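Nitrogenase molybdenum-iron protein beta chain (PDB 4WN9) forms, together with the alpha chain, the molybdenum-iron component of nitrogenase, which reduces dinitrogen to ammonia, and shares in binding its [8Fe-7S] cluster. Local coordinates at residues R58-P63 and G206-P211; E192-P197 and A279-T284; T266-S271 and P423-K428; D322-L327 and M348-E353; L327-I332 and D355-E360. All blocks are in the same frame, centred on the assembly; numbering follows the deposited sequence.

Following the chain from its N terminus, interaction 1 opens at the end of helix 46-60 and closes on the loop after strand 198-200. Interaction 2 opens at 192-197, before interaction 1 has closed at 206-211, so the two cross. Interaction 3 opens at 266-271, before interaction 2 closes at 279-284 on the same helix 270-284; these two also cross. The long loop of interaction 3, closed only at 423-428, encloses interactions 4 and 5. These share Leu327 and cross each other while joining helices 321-333 and 348-360. Thr266 and Ile268 pack on Ala326, linking interaction 3 to interaction 4, and a bound proline touches both interactions 1 and 3.

Interaction 1: R58-P63 and G206-P211; sequences RHFKEP and GVLDGP. With FE (Fe (III) ion), chain M; PRO (proline), chain K.
Glu62 passes the loop 206-211 on its way to a metal, meeting it first with carbon and then with one carboxylate oxygen. CB stands 4.0 Å from Leu208 O, and CG closes to 3.4 Å from that carbonyl oxygen. The chain bends there (chi2 -66°), which carries the carboxylate past Leu208. OE1 then accepts a weak hydrogen bond from Gly210 N at 3.4 Å, well off straight, with 136° at the hydrogen; its stronger partner is a basic side chain of another protein's chain, in a salt bridge. OE2 ligates an iron(III) ion at 2.2 Å. Lys61 O, two waters, and Asp301 and Asp305 of the second copy of this protein bring the ligands to six, so the ion joins the two copies.

Beside this polar path, Leu208 lies against Phe60. Its CB sits 3.8 Å from the ring centroid and 4° off the normal, a CH-pi contact over the face, and Leu208 CD1 reaches Phe60 CE2 at 3.7 Å. His59 CD2 takes the opposite face, leaving the ring sandwiched. The buried Leu208 O has no hydrogen-bond partner in the model.

Within the fold, the last turn of helix 46-60 is thus held to the loop after strand 198-200, with Tyr30 of helix 24-32 and Pro181 of helix 181-194 also packing on Phe60.

Interaction 2: E192-P197 and A279-T284; sequences EAMDIP and ALSEAT
Leu280 O, which Ile196 CD1 approaches to 3.5 Å, is gripped by two donors from one residue. Thr284 OG1 donates to it at 2.7 Å and Thr284 N at 3.2 Å, and the two come from opposite faces of the carbonyl plane. The hydroxyl can fold back onto its own helix because OG1 lies between the backbone N and the carbonyl carbon (chi1 55°). That turn leaves OG1 and the methyl CG2 both in contact with Ile196, whose side chain meets Thr284 tip to tip: Ile196 CD1 is 3.3 Å from Thr284 OG1 and 3.6 Å from its CG2. The same CD1 also rests on Leu280 CB at 3.9 Å.

Met194 supplies the second apolar arm. Bent at both chi2 and chi3, it curls its methyl CE to within 3.7 Å of Ser281 N, while Leu280 CB is 3.9 Å from that CE. The backbone places these two arms: Asp195, with positive phi, is the C-prime residue of a Schellman motif that ends helix 181-194, so Met194 comes off the last turn and Ile196 off the chain just beyond it.

The contact therefore joins the C-terminal ends of two helices of an alpha/beta domain with a four-stranded parallel sheet. Ile196 and Thr284 both lean on Ile172 of strand 172-175, and Leu280 on Leu239 of strand 237-241.

Interaction 3: T266-S271 and P423-K428; sequences TPIGVS and PKVGYK. With PRO (proline), chain K.
Ile268 and Val425 both set CG1 anti to the carbonyl carbon (chi1 -69° in Ile268), and the two CG1 atoms meet at 4.0 Å with their side chains crossing at about a right angle. Lys424 takes the less usual setting, CG between the backbone N and the carbonyl carbon (chi1 53°), which sends its chain past Ile268 CD1 toward a bound proline. The motif here is an inverse gamma turn centred on Pro267, and both segments lead into the starts of helices, 270-284 and 426-448.

That turn presents the carbonyl of Pro267 to the other loop. Gly426 N donates to Pro267 O at 3.0 Å, with 162° at the hydrogen and an approach nearly along the C=O axis. Val425 CA lies 3.2 Å from the same oxygen, in a CA-H...O contact, while the Pro267 ring and Val425 run side by side.

Lys424 NZ donates a hydrogen bond to proline OXT at 2.7 Å. Beyond the contact, NZ also forms a salt bridge with Asp183, and Tyr427 OH bonds to Asp274 of helix 270-284. One water bridges the backbones of the two segments: it accepts from Gly269 N, the N-cap position of helix 270-284, at 2.9 Å and donates to Lys424 O at 2.6 Å and Gly426 O at 2.8 Å.

Interaction 4: D322-L327 and M348-E353; sequences DEIIAL and MKFQKE
Phe350 and Ile325 overlap flank to flank, each pointing to the other's helix, between two nearly parallel helices. The axes of 322-327 and 348-353 differ by 3° in direction and come within 10.3 Å. The setting is that of consecutive beta-alpha-beta units: strand 314-318, helix 321-333, strand 337-343, helix 348-360 and strand 367-370 follow one another, the strands all parallel and the two helices side by side on the sheet.

Phe350 holds CG anti to its backbone N (chi1 -172°), a setting that extends the ring across to the first helix. There Ile324 addresses the rim of the ring rather than a face: its CG2 stands near the ring plane, 3.6 Å from Phe350 CE1. Ile325 comes in obliquely, with CG1 3.8 Å from Phe350 CD1, and its CD1 continues to the backbone, 4.0 Å from Phe350 CA. The ring also packs on Val341 and Thr343 of strand 337-343 and on Val368 and Val370 of strand 367-370, which places it between helix and sheet.

Ile325 has a second branch at work. CG2 crosses Glu353 at an angle and touches its CB at 4.1 Å, so only the aliphatic root of the glutamate enters the contact. The carboxylate is engaged by other partners: OE1 pairs with Arg265, and Glu353 OE2 forms a salt bridge with Lys349 NZ one turn earlier on the same helix, at 2.8 Å.

Interaction 5: L327-I332 and D355-E360; sequences LSKFII and DAMLAE
Met357, held between Ile332 and the adjacent residues Ser328 and Lys329, makes the tight part of this contact. The methionine sets CG between its backbone N and carbonyl carbon (chi1 72°), then runs extended to the sulfur, a course that carries the sulfur to the neighbouring helix. SD comes to 3.7 Å from Ser328 CB and 3.5 Å from Lys329 N. A final turn (chi3 54°) lays the methyl CE against Lys329 CB at 3.7 Å. Met357 CE also comes 3.3 Å from Ile325 O, a turn back on that helix. Ser328 meets the sulfur through CB, while its OG is hydrogen-bonded to Ile324 O within its own helix. Ile332 completes the tight part, crossing the methionine at a slant with its CD1 touching Met357 CG at 3.7 Å.

The looser side begins at the next residue of the second helix, where Ile332 CD1 stands 4.4 Å from Leu358 CD2. Toward solvent there is less again: Glu360 is exposed, and Lys329 NZ remains 5.3 Å from Glu360 OE1, too far for a salt bridge although the opposite charges may attract weakly. Lys329 NZ instead bonds to Ser271 OG at the start of helix 270-284.

Leu358 and Ile332 both rest on Pro338 of strand 337-343. With axes 10.4 Å apart and 8° from parallel, helices 321-333 and 348-360 here show the side-by-side packing of neighbouring helices on one face of a parallel sheet, as expected of a Rossmann-like alpha/beta domain built from successive beta-alpha-beta crossovers.

Interaction 1: R58-P63 and G206-P211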
# COMPACT_ATOMS: atom_id res chain seq x y z
N ARG B 58 4.83 19.78 -5.84
CA ARG B 58 4.36 18.49 -6.36
C ARG B 58 4.62 17.31 -5.42
O ARG B 58 3.82 16.37 -5.36
CB ARG B 58 5.02 18.22 -7.69
CG ARG B 58 4.52 19.11 -8.81
CD ARG B 58 5.31 18.88 -10.08
NE ARG B 58 4.65 19.58 -11.18
CZ ARG B 58 5.26 19.95 -12.30
NH1 ARG B 58 6.55 19.67 -12.49
NH2 ARG B 58 4.57 20.62 -13.21
N HIS B 59 5.72 17.37 -4.67
CA HIS B 59 6.06 16.32 -3.71
C HIS B 59 5.16 16.40 -2.47
O HIS B 59 4.53 15.41 -2.08
CB HIS B 59 7.56 16.41 -3.35
CG HIS B 59 7.98 15.48 -2.25
ND1 HIS B 59 8.68 14.31 -2.49
CD2 HIS B 59 7.79 15.53 -0.91
CE1 HIS B 59 8.90 13.68 -1.35
NE2 HIS B 59 8.39 14.41 -0.37
N PHE B 60 5.07 17.59 -1.87
CA PHE B 60 4.41 17.73 -0.59
C PHE B 60 2.92 18.07 -0.66
O PHE B 60 2.21 17.94 0.33
CB PHE B 60 5.13 18.82 0.20
CG PHE B 60 6.46 18.40 0.70
CD1 PHE B 60 6.57 17.54 1.76
CD2 PHE B 60 7.60 18.85 0.08
CE1 PHE B 60 7.80 17.14 2.22
CE2 PHE B 60 8.83 18.47 0.54
CZ PHE B 60 8.92 17.60 1.61
N LYS B 61 2.45 18.51 -1.83
CA LYS B 61 1.12 19.03 -1.97
C LYS B 61 0.95 20.19 -0.95
O LYS B 61 0.01 20.22 -0.16
CB LYS B 61 0.06 17.95 -1.78
CG LYS B 61 0.22 16.67 -2.57
CD LYS B 61 0.59 16.88 -4.04
CE LYS B 61 0.37 15.60 -4.87
NZ LYS B 61 1.13 15.73 -6.17
N GLU B 62 1.90 21.11 -0.98
CA GLU B 62 1.97 22.23 -0.05
C GLU B 62 2.53 23.41 -0.81
O GLU B 62 3.30 23.25 -1.76
CB GLU B 62 2.92 21.92 1.13
CG GLU B 62 2.35 21.02 2.22
CD GLU B 62 1.22 21.66 2.98
OE1 GLU B 62 1.52 22.55 3.79
OE2 GLU B 62 0.05 21.24 2.80
N PRO B 63 2.16 24.62 -0.41
CA PRO B 63 2.90 25.73 -0.95
C PRO B 63 4.40 25.56 -0.73
O PRO B 63 4.82 24.84 0.18
CB PRO B 63 2.38 26.94 -0.14
CG PRO B 63 1.05 26.49 0.37
CD PRO B 63 1.27 25.05 0.69
N GLY B 206 6.61 21.26 10.11
CA GLY B 206 5.75 22.39 10.35
C GLY B 206 5.88 23.45 9.28
O GLY B 206 5.35 24.56 9.43
N VAL B 207 6.58 23.11 8.20
CA VAL B 207 6.75 24.04 7.09
C VAL B 207 6.25 23.43 5.79
O VAL B 207 5.46 24.05 5.09
CB VAL B 207 8.22 24.44 6.89
CG1 VAL B 207 8.33 25.42 5.74
CG2 VAL B 207 8.84 25.01 8.16
N LEU B 208 6.73 22.24 5.45
CA LEU B 208 6.31 21.55 4.21
C LEU B 208 5.33 20.39 4.47
O LEU B 208 5.08 19.55 3.58
CB LEU B 208 7.54 21.06 3.43
CG LEU B 208 8.23 22.17 2.63
CD1 LEU B 208 9.59 21.74 2.05
CD2 LEU B 208 7.28 22.62 1.53
N ASP B 209 4.78 20.33 5.68
CA ASP B 209 3.86 19.25 6.07
C ASP B 209 2.75 19.74 6.97
O ASP B 209 2.20 18.98 7.80
CB ASP B 209 4.60 18.08 6.71
CG ASP B 209 5.24 18.43 8.03
OD1 ASP B 209 5.30 19.63 8.40
OD2 ASP B 209 5.69 17.48 8.68
N GLY B 210 2.36 20.98 6.72
CA GLY B 210 1.52 21.74 7.61
C GLY B 210 0.03 21.61 7.44
O GLY B 210 -0.45 21.05 6.46
N PRO B 211 -0.72 22.10 8.45
CA PRO B 211 -2.16 21.99 8.47
C PRO B 211 -2.79 22.98 7.53
O PRO B 211 -2.14 23.93 7.14
CB PRO B 211 -2.52 22.28 9.94
CG PRO B 211 -1.40 23.17 10.43
CD PRO B 211 -0.17 22.69 9.69
FE FE M . -1.16 19.97 1.51
N PRO K . 11.70 15.13 0.86
CA PRO K . 12.70 14.10 0.82
C PRO K . 12.43 12.86 1.66
O PRO K . 11.28 12.54 2.02
CB PRO K . 13.95 14.84 1.25
CG PRO K . 13.72 16.26 0.82
CD PRO K . 12.29 16.41 0.44
OXT PRO K . 13.37 12.16 1.95
O HOH W 1 0.12 18.43 2.10
O HOH W 2 2.80 24.45 4.59
O HOH W 3 5.93 25.79 2.64
O HOH W 4 -2.38 21.59 1.01

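Interaction 2: E192-P197 and A279-T284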
# COMPACT_ATOMS: atom_id res chain seq x y z
N GLU B 192 13.94 13.62 22.13
CA GLU B 192 13.02 13.96 23.21
C GLU B 192 12.64 12.76 24.07
O GLU B 192 12.39 12.91 25.26
CB GLU B 192 11.78 14.63 22.64
CG GLU B 192 12.10 16.01 22.11
CD GLU B 192 11.00 16.59 21.25
OE1 GLU B 192 9.88 16.08 21.31
OE2 GLU B 192 11.27 17.57 20.52
N ALA B 193 12.64 11.57 23.48
CA ALA B 193 12.45 10.35 24.25
C ALA B 193 13.70 9.99 25.06
O ALA B 193 13.59 9.49 26.18
CB ALA B 193 12.09 9.21 23.32
N MET B 194 14.88 10.22 24.49
CA MET B 194 16.12 9.98 25.18
C MET B 194 16.33 11.04 26.27
O MET B 194 17.23 10.91 27.10
CB MET B 194 17.30 10.04 24.22
CG MET B 194 17.42 8.87 23.26
SD MET B 194 18.02 7.38 24.06
CE MET B 194 19.79 7.67 24.16
N ASP B 195 15.48 12.08 26.24
CA ASP B 195 15.55 13.23 27.16
C ASP B 195 16.83 14.02 26.97
O ASP B 195 17.49 14.41 27.93
CB ASP B 195 15.43 12.79 28.62
CG ASP B 195 15.38 13.97 29.58
OD1 ASP B 195 14.52 14.86 29.40
OD2 ASP B 195 16.19 13.99 30.54
N ILE B 196 17.16 14.25 25.70
CA ILE B 196 18.36 14.96 25.33
C ILE B 196 18.00 16.26 24.65
O ILE B 196 17.22 16.27 23.68
CB ILE B 196 19.21 14.10 24.40
CG1 ILE B 196 19.69 12.85 25.14
CG2 ILE B 196 20.37 14.93 23.86
CD1 ILE B 196 20.67 12.01 24.38
N PRO B 197 18.54 17.38 25.16
CA PRO B 197 18.28 18.68 24.55
C PRO B 197 19.10 18.87 23.27
O PRO B 197 20.23 18.39 23.16
CB PRO B 197 18.68 19.69 25.65
CG PRO B 197 18.79 18.90 26.92
CD PRO B 197 19.19 17.52 26.49
N ALA B 279 25.06 6.70 19.75
CA ALA B 279 25.83 7.94 19.75
C ALA B 279 25.26 8.88 20.78
O ALA B 279 26.00 9.49 21.55
CB ALA B 279 25.80 8.60 18.39
N LEU B 280 23.94 8.97 20.79
CA LEU B 280 23.22 9.81 21.71
C LEU B 280 23.48 9.39 23.15
O LEU B 280 23.69 10.24 24.02
CB LEU B 280 21.73 9.70 21.43
CG LEU B 280 21.06 10.83 20.65
CD1 LEU B 280 21.83 11.08 19.38
CD2 LEU B 280 19.60 10.48 20.37
N SER B 281 23.42 8.09 23.40
CA SER B 281 23.58 7.59 24.75
C SER B 281 24.99 7.87 25.25
O SER B 281 25.17 8.43 26.32
CB SER B 281 23.33 6.09 24.80
OG SER B 281 23.29 5.66 26.13
N GLU B 282 25.97 7.49 24.44
CA GLU B 282 27.37 7.71 24.74
C GLU B 282 27.75 9.18 24.90
O GLU B 282 28.55 9.52 25.76
CB GLU B 282 28.21 7.11 23.62
CG GLU B 282 28.08 5.60 23.56
CD GLU B 282 28.85 5.00 22.41
OE1 GLU B 282 28.89 3.76 22.31
OE2 GLU B 282 29.43 5.76 21.61
N ALA B 283 27.18 10.05 24.07
CA ALA B 283 27.49 11.47 24.14
C ALA B 283 27.00 12.09 25.44
O ALA B 283 27.60 13.03 25.93
CB ALA B 283 26.88 12.20 22.95
N THR B 284 25.91 11.57 25.98
CA THR B 284 25.27 12.16 27.14
C THR B 284 25.28 11.25 28.36
O THR B 284 24.85 11.66 29.42
CB THR B 284 23.79 12.47 26.85
OG1 THR B 284 23.14 11.27 26.41
CG2 THR B 284 23.65 13.55 25.79

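Interaction 3: T266-S271 and P423-K428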
# COMPACT_ATOMS: atom_id res chain seq x y z
N THR B 266 22.54 8.21 7.78
CA THR B 266 21.13 8.48 7.87
C THR B 266 20.56 7.27 8.62
O THR B 266 20.86 6.15 8.27
CB THR B 266 20.53 8.58 6.46
OG1 THR B 266 21.21 9.63 5.74
CG2 THR B 266 19.05 8.85 6.51
N PRO B 267 19.77 7.49 9.67
CA PRO B 267 19.39 6.31 10.43
C PRO B 267 18.21 5.53 9.81
O PRO B 267 17.08 5.75 10.17
CB PRO B 267 19.01 6.90 11.79
CG PRO B 267 18.50 8.25 11.47
CD PRO B 267 19.43 8.73 10.39
N ILE B 268 18.50 4.62 8.90
CA ILE B 268 17.47 3.79 8.29
C ILE B 268 17.87 2.36 8.47
O ILE B 268 18.99 1.96 8.12
CB ILE B 268 17.33 4.08 6.78
CG1 ILE B 268 16.75 5.48 6.57
CG2 ILE B 268 16.48 3.03 6.09
CD1 ILE B 268 16.93 6.01 5.17
N GLY B 269 16.96 1.57 9.01
CA GLY B 269 17.25 0.20 9.27
C GLY B 269 17.76 -0.05 10.68
O GLY B 269 17.72 0.83 11.52
N VAL B 270 18.24 -1.26 10.92
CA VAL B 270 18.62 -1.68 12.25
C VAL B 270 19.97 -1.07 12.67
O VAL B 270 20.02 -0.31 13.62
CB VAL B 270 18.73 -3.22 12.32
CG1 VAL B 270 19.23 -3.67 13.68
CG2 VAL B 270 17.40 -3.89 11.98
N SER B 271 21.05 -1.42 11.99
CA SER B 271 22.38 -0.96 12.44
C SER B 271 22.50 0.56 12.42
O SER B 271 23.04 1.15 13.36
CB SER B 271 23.52 -1.64 11.63
OG SER B 271 23.46 -1.39 10.23
N PRO B 423 7.61 8.56 8.43
CA PRO B 423 9.05 8.52 8.41
C PRO B 423 9.58 7.25 7.75
O PRO B 423 8.92 6.20 7.79
CB PRO B 423 9.40 8.55 9.89
CG PRO B 423 8.28 7.78 10.54
CD PRO B 423 7.06 8.15 9.73
N LYS B 424 10.76 7.33 7.16
CA LYS B 424 11.55 6.15 6.80
C LYS B 424 12.68 5.91 7.80
O LYS B 424 13.26 4.84 7.81
CB LYS B 424 12.16 6.31 5.40
CG LYS B 424 12.96 7.58 5.19
CD LYS B 424 13.49 7.65 3.77
CE LYS B 424 13.95 9.04 3.39
NZ LYS B 424 12.82 10.00 3.41
N VAL B 425 12.98 6.89 8.64
CA VAL B 425 14.06 6.75 9.61
C VAL B 425 13.58 6.16 10.93
O VAL B 425 12.39 6.18 11.25
CB VAL B 425 14.77 8.08 9.87
CG1 VAL B 425 15.37 8.61 8.58
CG2 VAL B 425 13.82 9.10 10.53
N GLY B 426 14.52 5.64 11.70
CA GLY B 426 14.22 5.14 13.04
C GLY B 426 13.70 3.72 13.03
O GLY B 426 13.56 3.10 11.97
N TYR B 427 13.43 3.18 14.21
CA TYR B 427 12.79 1.89 14.26
C TYR B 427 11.37 1.97 13.70
O TYR B 427 10.92 1.05 13.02
CB TYR B 427 12.83 1.34 15.68
CG TYR B 427 14.24 1.27 16.24
CD1 TYR B 427 15.21 0.49 15.63
CD2 TYR B 427 14.60 1.99 17.37
CE1 TYR B 427 16.50 0.42 16.14
CE2 TYR B 427 15.90 1.93 17.88
CZ TYR B 427 16.83 1.14 17.28
OH TYR B 427 18.11 1.08 17.79
N LYS B 428 10.69 3.09 13.95
CA LYS B 428 9.33 3.30 13.46
C LYS B 428 9.25 3.37 11.95
O LYS B 428 8.37 2.76 11.36
CB LYS B 428 8.75 4.60 14.01
CG LYS B 428 8.04 4.43 15.32
CD LYS B 428 7.24 5.68 15.65
CE LYS B 428 6.17 5.35 16.67
NZ LYS B 428 6.62 4.25 17.58
N PRO K . 11.70 15.13 0.86
CA PRO K . 12.70 14.10 0.82
C PRO K . 12.43 12.86 1.66
O PRO K . 11.28 12.54 2.02
CB PRO K . 13.95 14.84 1.25
CG PRO K . 13.72 16.26 0.82
CD PRO K . 12.29 16.41 0.44
OXT PRO K . 13.37 12.16 1.95
O HOH W 5 14.49 3.11 9.29

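Interaction 4: D322-L327 and M348-E353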
# COMPACT_ATOMS: atom_id res chain seq x y z
N ASP B 322 23.14 9.33 0.77
CA ASP B 322 23.03 9.06 2.21
C ASP B 322 21.92 8.04 2.49
O ASP B 322 22.11 7.08 3.25
CB ASP B 322 22.73 10.32 3.00
CG ASP B 322 23.82 11.37 2.91
OD1 ASP B 322 25.04 11.02 2.82
OD2 ASP B 322 23.46 12.56 2.95
N GLU B 323 20.75 8.29 1.89
CA GLU B 323 19.57 7.47 2.11
C GLU B 323 19.73 6.06 1.50
O GLU B 323 19.36 5.06 2.11
CB GLU B 323 18.34 8.20 1.53
CG GLU B 323 17.86 9.39 2.36
CD GLU B 323 18.81 10.60 2.38
OE1 GLU B 323 19.44 10.95 1.35
OE2 GLU B 323 18.95 11.19 3.47
N ILE B 324 20.33 5.97 0.32
CA ILE B 324 20.43 4.70 -0.37
C ILE B 324 21.53 3.81 0.25
O ILE B 324 21.45 2.58 0.18
CB ILE B 324 20.72 4.91 -1.87
CG1 ILE B 324 19.53 5.59 -2.58
CG2 ILE B 324 21.12 3.61 -2.53
CD1 ILE B 324 18.28 4.75 -2.69
N ILE B 325 22.54 4.44 0.84
CA ILE B 325 23.59 3.70 1.54
C ILE B 325 22.96 2.96 2.73
O ILE B 325 23.17 1.76 2.91
CB ILE B 325 24.74 4.59 2.00
CG1 ILE B 325 25.64 4.97 0.82
CG2 ILE B 325 25.56 3.90 3.09
CD1 ILE B 325 26.45 6.21 1.07
N ALA B 326 22.20 3.69 3.54
CA ALA B 326 21.53 3.10 4.68
C ALA B 326 20.45 2.12 4.27
O ALA B 326 20.33 1.07 4.89
CB ALA B 326 20.92 4.18 5.56
N LEU B 327 19.63 2.49 3.28
CA LEU B 327 18.56 1.59 2.85
C LEU B 327 19.15 0.31 2.29
O LEU B 327 18.63 -0.79 2.53
CB LEU B 327 17.60 2.27 1.86
CG LEU B 327 16.52 1.34 1.29
CD1 LEU B 327 15.67 0.82 2.41
CD2 LEU B 327 15.68 2.06 0.25
N MET B 348 32.92 9.54 -4.21
CA MET B 348 33.52 8.21 -4.00
C MET B 348 32.90 7.41 -2.85
O MET B 348 32.87 6.19 -2.88
CB MET B 348 35.05 8.35 -3.79
CG MET B 348 35.45 9.17 -2.57
SD MET B 348 37.19 9.02 -2.12
CE MET B 348 37.10 9.42 -0.38
N LYS B 349 32.41 8.10 -1.82
CA LYS B 349 31.90 7.42 -0.63
C LYS B 349 30.81 6.37 -0.90
O LYS B 349 30.88 5.25 -0.39
CB LYS B 349 31.40 8.44 0.38
CG LYS B 349 30.59 7.83 1.50
CD LYS B 349 30.53 8.75 2.70
CE LYS B 349 31.64 8.41 3.69
NZ LYS B 349 31.40 7.09 4.34
N PHE B 350 29.81 6.73 -1.71
CA PHE B 350 28.77 5.77 -2.12
C PHE B 350 29.43 4.49 -2.63
O PHE B 350 29.11 3.38 -2.18
CB PHE B 350 27.92 6.36 -3.24
CG PHE B 350 26.71 5.55 -3.62
CD1 PHE B 350 25.50 5.72 -2.95
CD2 PHE B 350 26.75 4.64 -4.68
CE1 PHE B 350 24.37 5.00 -3.32
CE2 PHE B 350 25.63 3.93 -5.06
CZ PHE B 350 24.43 4.12 -4.38
N GLN B 351 30.34 4.65 -3.57
CA GLN B 351 31.03 3.50 -4.15
C GLN B 351 31.64 2.61 -3.06
O GLN B 351 31.38 1.41 -3.03
CB GLN B 351 32.14 3.97 -5.09
CG GLN B 351 32.85 2.83 -5.81
CD GLN B 351 32.04 2.31 -6.97
OE1 GLN B 351 31.62 3.07 -7.84
NE2 GLN B 351 31.81 1.00 -7.00
N LYS B 352 32.44 3.21 -2.19
CA LYS B 352 33.14 2.46 -1.15
C LYS B 352 32.18 1.80 -0.18
O LYS B 352 32.28 0.59 0.04
CB LYS B 352 34.11 3.37 -0.39
CG LYS B 352 35.38 3.71 -1.16
CD LYS B 352 35.97 5.03 -0.70
CE LYS B 352 37.36 5.26 -1.27
NZ LYS B 352 37.35 5.66 -2.70
N GLU B 353 31.27 2.58 0.41
CA GLU B 353 30.30 2.04 1.36
C GLU B 353 29.46 0.88 0.79
O GLU B 353 29.34 -0.18 1.41
CB GLU B 353 29.41 3.16 1.90
CG GLU B 353 30.13 4.21 2.71
CD GLU B 353 30.90 3.61 3.87
OE1 GLU B 353 30.61 2.45 4.22
OE2 GLU B 353 31.81 4.28 4.42

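Interaction 5: L327-I332 and D355-E360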
# COMPACT_ATOMS: atom_id res chain seq x y z
N LEU B 327 19.63 2.49 3.28
CA LEU B 327 18.56 1.59 2.85
C LEU B 327 19.15 0.31 2.29
O LEU B 327 18.63 -0.79 2.53
CB LEU B 327 17.60 2.27 1.86
CG LEU B 327 16.52 1.34 1.29
CD1 LEU B 327 15.67 0.82 2.41
CD2 LEU B 327 15.68 2.06 0.25
N SER B 328 20.27 0.41 1.58
CA SER B 328 20.97 -0.77 1.10
C SER B 328 21.41 -1.67 2.25
O SER B 328 21.30 -2.88 2.17
CB SER B 328 22.18 -0.39 0.25
OG SER B 328 21.76 0.23 -0.94
N LYS B 329 21.91 -1.08 3.32
CA LYS B 329 22.31 -1.87 4.47
C LYS B 329 21.10 -2.57 5.09
O LYS B 329 21.15 -3.74 5.44
CB LYS B 329 23.02 -1.00 5.50
CG LYS B 329 23.56 -1.77 6.70
CD LYS B 329 24.26 -3.03 6.27
CE LYS B 329 24.64 -3.90 7.47
NZ LYS B 329 25.46 -3.13 8.44
N PHE B 330 19.98 -1.85 5.19
CA PHE B 330 18.75 -2.44 5.69
C PHE B 330 18.27 -3.60 4.86
O PHE B 330 17.80 -4.62 5.38
CB PHE B 330 17.69 -1.36 5.76
CG PHE B 330 16.43 -1.76 6.46
CD1 PHE B 330 16.45 -2.69 7.52
CD2 PHE B 330 15.22 -1.18 6.11
CE1 PHE B 330 15.29 -3.02 8.19
CE2 PHE B 330 14.05 -1.50 6.80
CZ PHE B 330 14.09 -2.43 7.82
N ILE B 331 18.36 -3.45 3.54
CA ILE B 331 18.02 -4.52 2.63
C ILE B 331 18.80 -5.77 3.00
O ILE B 331 18.26 -6.86 3.12
CB ILE B 331 18.25 -4.06 1.16
CG1 ILE B 331 17.18 -3.04 0.75
CG2 ILE B 331 18.26 -5.22 0.17
CD1 ILE B 331 15.79 -3.60 0.78
N ILE B 332 20.10 -5.62 3.21
CA ILE B 332 20.95 -6.77 3.56
C ILE B 332 20.56 -7.33 4.92
O ILE B 332 20.50 -8.53 5.11
CB ILE B 332 22.44 -6.37 3.59
CG1 ILE B 332 22.92 -6.09 2.16
CG2 ILE B 332 23.28 -7.47 4.26
CD1 ILE B 332 24.29 -5.46 2.07
N ASP B 355 30.03 -1.04 -1.94
CA ASP B 355 30.93 -2.15 -2.25
C ASP B 355 31.28 -2.93 -0.99
O ASP B 355 31.27 -4.16 -0.98
CB ASP B 355 32.22 -1.63 -2.90
CG ASP B 355 32.05 -1.36 -4.37
OD1 ASP B 355 31.13 -1.95 -4.98
OD2 ASP B 355 32.86 -0.57 -4.92
N ALA B 356 31.57 -2.20 0.08
CA ALA B 356 32.04 -2.79 1.32
C ALA B 356 30.98 -3.64 2.00
O ALA B 356 31.28 -4.73 2.47
CB ALA B 356 32.51 -1.70 2.26
N MET B 357 29.74 -3.14 2.08
CA MET B 357 28.68 -3.89 2.74
C MET B 357 28.29 -5.13 1.93
O MET B 357 27.97 -6.16 2.51
CB MET B 357 27.45 -2.99 3.02
CG MET B 357 26.67 -2.62 1.77
SD MET B 357 25.16 -1.67 2.13
CE MET B 357 25.76 -0.32 3.09
N LEU B 358 28.31 -5.02 0.61
CA LEU B 358 28.11 -6.18 -0.25
C LEU B 358 29.22 -7.23 -0.02
O LEU B 358 28.94 -8.42 0.13
CB LEU B 358 28.10 -5.79 -1.73
CG LEU B 358 26.95 -4.89 -2.24
CD1 LEU B 358 27.20 -4.40 -3.66
CD2 LEU B 358 25.61 -5.60 -2.17
N ALA B 359 30.47 -6.78 -0.02
CA ALA B 359 31.61 -7.70 0.20
C ALA B 359 31.46 -8.40 1.54
O ALA B 359 31.69 -9.61 1.64
CB ALA B 359 32.94 -6.96 0.15
N GLU B 360 31.06 -7.65 2.57
CA GLU B 360 30.94 -8.23 3.90
C GLU B 360 29.84 -9.27 3.96
O GLU B 360 29.98 -10.29 4.66
CB GLU B 360 30.72 -7.18 4.99
CG GLU B 360 29.94 -7.77 6.16
CD GLU B 360 30.29 -7.18 7.51
OE1 GLU B 360 29.38 -6.65 8.18
OE2 GLU B 360 31.47 -7.28 7.92